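Local coordinates for trimeric intracellular cation channel type 1B.2 (Caenorhabditis elegans, PDB 5EIK), which forms a homotrimeric potassium channel that carries potassium across the membrane, binds the lipid PIP2 and may balance charge during calcium release from intracellular stores, at residues S65-L68 with M69-A72; V173-L176 with A177-T180; V199-S202 with I203-L207. One frame throughout, in Å; residues are numbered along the deposited sequence.

Contact 1: S65-L68 with M69-A72; sequences SCML and MSFA
Ser70 sits one helical turn beyond Cys66 and binds the carbonyl of Cys66 twice. Followed outward, its CB passes 3.1 Å from Cys66 O, and its OG then donates to the same oxygen, Ser70 OG to Cys66 O being 2.8 Å. The hydroxyl lies beside its own backbone N (chi1 -74°), which turns it back along the helix. Ser70 N also donates to Cys66 O, from the opposite face of the carbonyl plane, while OG stands above that plane. Serine suits a buried membrane helix here because its short side chain spends its hydroxyl on the backbone. This is the last turn of helix 59-70, the first part of the discontinuous second transmembrane helix: Phe71 leaves helical geometry and is at once the N-cap position of helix 72-81. Phe71 N still bonds to Met67 O at 3.0 Å, and that oxygen also lies at the ring edge, 3.4 Å from Phe71 CD2. Met67, flexible and apolar, brings SD to 4.3 Å from Phe71 CE2. The Phe71 ring also meets that of Tyr36, and at the break Ser70 O takes a hydrogen bond from His35 NE2. Leu68 touches a bound PIP2 molecule.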
loop_
_atom_site.group_PDB
_atom_site.type_symbol
_atom_site.label_atom_id
_atom_site.label_comp_id
_atom_site.label_asym_id
_atom_site.label_seq_id
_atom_site.Cartn_x
_atom_site.Cartn_y
_atom_site.Cartn_z
ATOM N N SER A 65 12.752 -1.409 -10.410
ATOM C CA SER A 65 12.297 -2.732 -10.024
ATOM C C SER A 65 13.362 -3.443 -9.193
ATOM O O SER A 65 13.045 -4.126 -8.223
ATOM C CB SER A 65 11.979 -3.564 -11.265
ATOM O OG SER A 65 10.964 -2.952 -12.033
ATOM N N CYS A 66 14.627 -3.278 -9.561
ATOM C CA CYS A 66 15.690 -3.940 -8.824
ATOM C C CYS A 66 16.008 -3.278 -7.487
ATOM O O CYS A 66 16.312 -3.960 -6.510
ATOM C CB CYS A 66 16.953 -4.030 -9.691
ATOM S SG CYS A 66 16.813 -5.268 -11.006
ATOM N N MET A 67 15.940 -1.955 -7.428
ATOM C CA MET A 67 16.222 -1.285 -6.173
ATOM C C MET A 67 15.129 -1.631 -5.155
ATOM O O MET A 67 15.420 -1.885 -3.982
ATOM C CB MET A 67 16.291 0.231 -6.374
ATOM C CG MET A 67 17.469 0.695 -7.211
ATOM S SD MET A 67 19.111 0.211 -6.557
ATOM C CE MET A 67 19.412 -1.340 -7.465
ATOM N N LEU A 68 13.875 -1.658 -5.603
ATOM C CA LEU A 68 12.779 -1.966 -4.690
ATOM C C LEU A 68 12.932 -3.347 -4.082
ATOM O O LEU A 68 12.683 -3.542 -2.894
ATOM C CB LEU A 68 11.420 -1.866 -5.391
ATOM C CG LEU A 68 10.975 -0.459 -5.795
ATOM C CD1 LEU A 68 9.477 -0.459 -6.029
ATOM C CD2 LEU A 68 11.334 0.539 -4.703
ATOM N N MET A 69 13.344 -4.303 -4.903
ATOM C CA MET A 69 13.527 -5.663 -4.437
ATOM C C MET A 69 14.804 -5.791 -3.609
ATOM O O MET A 69 14.843 -6.526 -2.630
ATOM C CB MET A 69 13.584 -6.621 -5.626
ATOM C CG MET A 69 12.250 -6.855 -6.297
ATOM S SD MET A 69 11.073 -7.641 -5.178
ATOM C CE MET A 69 11.761 -9.281 -5.106
ATOM N N SER A 70 15.841 -5.062 -3.998
ATOM C CA SER A 70 17.108 -5.134 -3.299
ATOM C C SER A 70 17.014 -4.631 -1.881
ATOM O O SER A 70 17.755 -5.082 -1.012
ATOM C CB SER A 70 18.176 -4.340 -4.052
ATOM O OG SER A 70 18.585 -5.041 -5.218
ATOM N N PHE A 71 16.090 -3.711 -1.639
ATOM C CA PHE A 71 15.932 -3.137 -0.307
ATOM C C PHE A 71 14.526 -3.333 0.251
ATOM O O PHE A 71 14.080 -2.593 1.130
ATOM C CB PHE A 71 16.274 -1.649 -0.358
ATOM C CG PHE A 71 17.698 -1.379 -0.729
ATOM C CD1 PHE A 71 18.723 -1.582 0.194
ATOM C CD2 PHE A 71 18.028 -0.985 -2.020
ATOM C CE1 PHE A 71 20.065 -1.402 -0.171
ATOM C CE2 PHE A 71 19.361 -0.802 -2.395
ATOM C CZ PHE A 71 20.382 -1.010 -1.469
ATOM N N ALA A 72 13.844 -4.349 -0.262
ATOM C CA ALA A 72 12.476 -4.657 0.140
ATOM C C ALA A 72 12.266 -4.695 1.651
ATOM O O ALA A 72 11.345 -4.064 2.171
ATOM C CB ALA A 72 12.051 -5.983 -0.475
#

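Contact 2: V173-L176 with A177-T180; sequences VEQL and ARGT
Glu174 and Arg178, one turn apart, form a salt bridge in which Arg178 NH1 donates to Glu174 OE1 at 3.3 Å. Glu174 OE1 lies near the guanidinium plane and the N-H points at it fairly straight (160°), but the donor comes to the anti side of the oxygen, with the two flat groups 70° apart. A water accepts from Arg178 NH2 and donates weakly to the same OE1, making a second path between the charges. The arginine folds back at chi3 (-59°), laying its guanidinium over Glu174 O, which stands 3.9 Å above the centre of one face. Arginine's long, bendable side chain suits this fold-back, and the backbone fixes its root: Arg178 N binds Glu174 O at 2.9 Å. Just beyond, the helix ends in a Schellman motif. Thr180 N reaches back to Gln175 O at 2.8 Å, and Gly179 N bonds to Leu176 O at 3.1 Å, from above the carbonyl plane. Gly179 takes a positive phi, which a residue without a side chain adopts easily. The motif closes helix 167-177, whose Glu174 packs against helix 59-70, while Leu176 packs on Trp181 and Thr180 on Asn185, both of a neighbouring subunit.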
loop_
_atom_site.group_PDB
_atom_site.type_symbol
_atom_site.label_atom_id
_atom_site.label_comp_id
_atom_site.label_asym_id
_atom_site.label_seq_id
_atom_site.Cartn_x
_atom_site.Cartn_y
_atom_site.Cartn_z
ATOM N N VAL A 173 3.898 -5.979 -5.494
ATOM C CA VAL A 173 3.758 -4.594 -5.896
ATOM C C VAL A 173 4.300 -4.387 -7.307
ATOM O O VAL A 173 3.662 -3.726 -8.127
ATOM C CB VAL A 173 4.509 -3.634 -4.943
ATOM C CG1 VAL A 173 4.511 -2.236 -5.529
ATOM C CG2 VAL A 173 3.819 -3.604 -3.590
ATOM N N GLU A 174 5.469 -4.956 -7.589
ATOM C CA GLU A 174 6.079 -4.816 -8.903
ATOM C C GLU A 174 5.335 -5.519 -10.032
ATOM O O GLU A 174 5.319 -5.037 -11.164
ATOM C CB GLU A 174 7.523 -5.307 -8.867
ATOM C CG GLU A 174 8.494 -4.237 -8.449
ATOM C CD GLU A 174 9.917 -4.732 -8.384
ATOM O OE1 GLU A 174 10.262 -5.656 -9.154
ATOM O OE2 GLU A 174 10.693 -4.185 -7.577
ATOM N N GLN A 175 4.732 -6.660 -9.730
ATOM C CA GLN A 175 4.003 -7.403 -10.745
ATOM C C GLN A 175 2.689 -6.692 -11.065
ATOM O O GLN A 175 2.128 -6.856 -12.149
ATOM C CB GLN A 175 3.749 -8.825 -10.262
ATOM C CG GLN A 175 5.024 -9.535 -9.850
ATOM C CD GLN A 175 4.778 -10.930 -9.312
ATOM O OE1 GLN A 175 3.975 -11.124 -8.398
ATOM N NE2 GLN A 175 5.478 -11.909 -9.868
ATOM N N LEU A 176 2.204 -5.902 -10.115
ATOM C CA LEU A 176 0.981 -5.151 -10.324
ATOM C C LEU A 176 1.323 -3.944 -11.203
ATOM O O LEU A 176 0.623 -3.640 -12.169
ATOM C CB LEU A 176 0.406 -4.687 -8.983
ATOM C CG LEU A 176 -0.278 -5.743 -8.110
ATOM C CD1 LEU A 176 -0.599 -5.146 -6.740
ATOM C CD2 LEU A 176 -1.546 -6.237 -8.806
ATOM N N ALA A 177 2.419 -3.271 -10.870
ATOM C CA ALA A 177 2.858 -2.104 -11.617
ATOM C C ALA A 177 3.310 -2.484 -13.025
ATOM O O ALA A 177 3.208 -1.681 -13.950
ATOM C CB ALA A 177 3.984 -1.407 -10.874
ATOM N N ARG A 178 3.813 -3.703 -13.189
ATOM C CA ARG A 178 4.253 -4.159 -14.504
ATOM C C ARG A 178 3.110 -4.813 -15.268
ATOM O O ARG A 178 3.284 -5.237 -16.407
ATOM C CB ARG A 178 5.415 -5.156 -14.395
ATOM C CG ARG A 178 6.788 -4.518 -14.218
ATOM C CD ARG A 178 7.865 -5.472 -14.703
ATOM N NE ARG A 178 7.831 -6.735 -13.977
ATOM C CZ ARG A 178 8.406 -6.927 -12.795
ATOM N NH1 ARG A 178 9.069 -5.937 -12.208
ATOM N NH2 ARG A 178 8.306 -8.106 -12.196
ATOM N N GLY A 179 1.951 -4.908 -14.627
ATOM C CA GLY A 179 0.792 -5.500 -15.266
ATOM C C GLY A 179 0.846 -6.999 -15.510
ATOM O O GLY A 179 0.159 -7.501 -16.395
ATOM N N THR A 180 1.625 -7.731 -14.721
ATOM C CA THR A 180 1.724 -9.168 -14.934
ATOM C C THR A 180 1.196 -10.050 -13.807
ATOM O O THR A 180 1.123 -11.271 -13.962
ATOM C CB THR A 180 3.180 -9.577 -15.206
ATOM O OG1 THR A 180 3.986 -9.251 -14.067
ATOM C CG2 THR A 180 3.712 -8.849 -16.438
HETATM O O HOH W 1 9.993 -8.939 -9.782
#

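Contact 3: V199-S202 with I203-L207; sequences VIAS and IVFTL
Four successive i to i+4 backbone bonds, from Ile203, Val204, Phe205 and Thr206 back to Val199, Ile200, Ala201 and Ser202, run at 2.9 Å from N to O in each pair, as in a regular alpha helix. Thr206 adds a second bond to its acceptor: its OG1 lies 2.9 Å from Ser202 O, and OG1 and N approach that oxygen from opposite faces of its plane. With chi1 at -66°, OG1 stands beside its own backbone N and faces the preceding turn, and threonine thereby satisfies its polar group inside the membrane. Ser202 turns its own hydroxyl outward to Ile157 O on helix 153-165. All this belongs to helix 194-209, the sixth transmembrane helix, which also packs against helices 120-148 and 218-238. Phe205 sets its ring over Ala201 O, with CG 3.3 Å from that oxygen; the small Ala201 side chain makes room for the ring, its CB 4.5 Å from Phe205 CE2. The Val199 and Ile203 side chains run alongside each other in one direction, meeting at Val199 CG1 and Ile203 CD1, 4.1 Å apart. Branched, apolar chains suit this membrane-embedded helix: Ile200 CG2 meets Val204 CG2 at 4.3 Å, and Val199 and Ile200 both pack on Phe60 of a neighbouring subunit.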
loop_
_atom_site.group_PDB
_atom_site.type_symbol
_atom_site.label_atom_id
_atom_site.label_comp_id
_atom_site.label_asym_id
_atom_site.label_seq_id
_atom_site.Cartn_x
_atom_site.Cartn_y
_atom_site.Cartn_z
ATOM N N VAL A 199 10.568 -16.252 10.611
ATOM C CA VAL A 199 9.677 -16.089 11.757
ATOM C C VAL A 199 10.362 -16.680 12.976
ATOM O O VAL A 199 10.484 -16.019 14.013
ATOM C CB VAL A 199 8.312 -16.793 11.526
ATOM C CG1 VAL A 199 7.455 -16.741 12.797
ATOM C CG2 VAL A 199 7.567 -16.104 10.383
ATOM N N ILE A 200 10.836 -17.914 12.838
ATOM C CA ILE A 200 11.526 -18.590 13.939
ATOM C C ILE A 200 12.755 -17.796 14.369
ATOM O O ILE A 200 12.941 -17.514 15.552
ATOM C CB ILE A 200 11.949 -20.029 13.541
ATOM C CG1 ILE A 200 10.705 -20.869 13.229
ATOM C CG2 ILE A 200 12.741 -20.681 14.666
ATOM C CD1 ILE A 200 9.659 -20.853 14.334
ATOM N N ALA A 201 13.585 -17.426 13.402
ATOM C CA ALA A 201 14.785 -16.657 13.700
ATOM C C ALA A 201 14.430 -15.372 14.440
ATOM O O ALA A 201 15.107 -14.974 15.398
ATOM C CB ALA A 201 15.535 -16.320 12.405
ATOM N N SER A 202 13.363 -14.723 13.995
ATOM C CA SER A 202 12.937 -13.471 14.608
ATOM C C SER A 202 12.488 -13.663 16.052
ATOM O O SER A 202 12.849 -12.881 16.938
ATOM C CB SER A 202 11.810 -12.842 13.789
ATOM O OG SER A 202 11.553 -11.529 14.237
ATOM N N ILE A 203 11.686 -14.698 16.284
ATOM C CA ILE A 203 11.213 -15.001 17.628
ATOM C C ILE A 203 12.429 -15.250 18.525
ATOM O O ILE A 203 12.555 -14.676 19.611
ATOM C CB ILE A 203 10.318 -16.259 17.624
ATOM C CG1 ILE A 203 8.950 -15.918 17.041
ATOM C CG2 ILE A 203 10.206 -16.834 19.031
ATOM C CD1 ILE A 203 8.072 -17.127 16.814
ATOM N N VAL A 204 13.328 -16.099 18.045
ATOM C CA VAL A 204 14.539 -16.455 18.773
ATOM C C VAL A 204 15.382 -15.248 19.156
ATOM O O VAL A 204 15.867 -15.168 20.280
ATOM C CB VAL A 204 15.398 -17.440 17.948
ATOM C CG1 VAL A 204 16.804 -17.541 18.529
ATOM C CG2 VAL A 204 14.732 -18.814 17.945
ATOM N N PHE A 205 15.563 -14.312 18.230
ATOM C CA PHE A 205 16.355 -13.124 18.518
ATOM C C PHE A 205 15.617 -12.204 19.472
ATOM O O PHE A 205 16.230 -11.497 20.266
ATOM C CB PHE A 205 16.683 -12.357 17.229
ATOM C CG PHE A 205 17.652 -13.065 16.325
ATOM C CD1 PHE A 205 18.641 -13.901 16.850
ATOM C CD2 PHE A 205 17.603 -12.868 14.949
ATOM C CE1 PHE A 205 19.561 -14.525 16.017
ATOM C CE2 PHE A 205 18.522 -13.487 14.106
ATOM C CZ PHE A 205 19.504 -14.320 14.642
ATOM N N THR A 206 14.293 -12.202 19.385
ATOM C CA THR A 206 13.502 -11.361 20.261
ATOM C C THR A 206 13.645 -11.896 21.673
ATOM O O THR A 206 13.966 -11.147 22.601
ATOM C CB THR A 206 12.020 -11.356 19.846
ATOM O OG1 THR A 206 11.895 -10.734 18.561
ATOM C CG2 THR A 206 11.179 -10.582 20.852
ATOM N N LEU A 207 13.417 -13.197 21.827
ATOM C CA LEU A 207 13.540 -13.844 23.134
ATOM C C LEU A 207 14.932 -13.595 23.693
ATOM O O LEU A 207 15.106 -13.234 24.861
ATOM C CB LEU A 207 13.320 -15.350 23.009
ATOM C CG LEU A 207 11.898 -15.818 22.717
ATOM C CD1 LEU A 207 11.886 -17.329 22.607
ATOM C CD2 LEU A 207 10.965 -15.353 23.824
#

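How the contacts relate
Along the chain the three contacts come in series, none nesting in or crossing another, and because the two segments of each are continuous none closes a long loop. Contact 1 comes first, at the break in the second transmembrane helix; contact 2 ends the fifth, where the chain turns into a loop thought to be cytoplasmic; contact 3 lies in the sixth, the next helix. Contacts 1 and 2 touch, Glu174 packing on Ser65, Leu68 and Met69, so helices 59-70 and 167-177 pack together here. Contact 3 stands apart, its centre about 24 Å from that of contact 1, across the chain's centre, and about 32 Å from that of contact 2. Contacts 2 and 3 both reach neighbouring subunits.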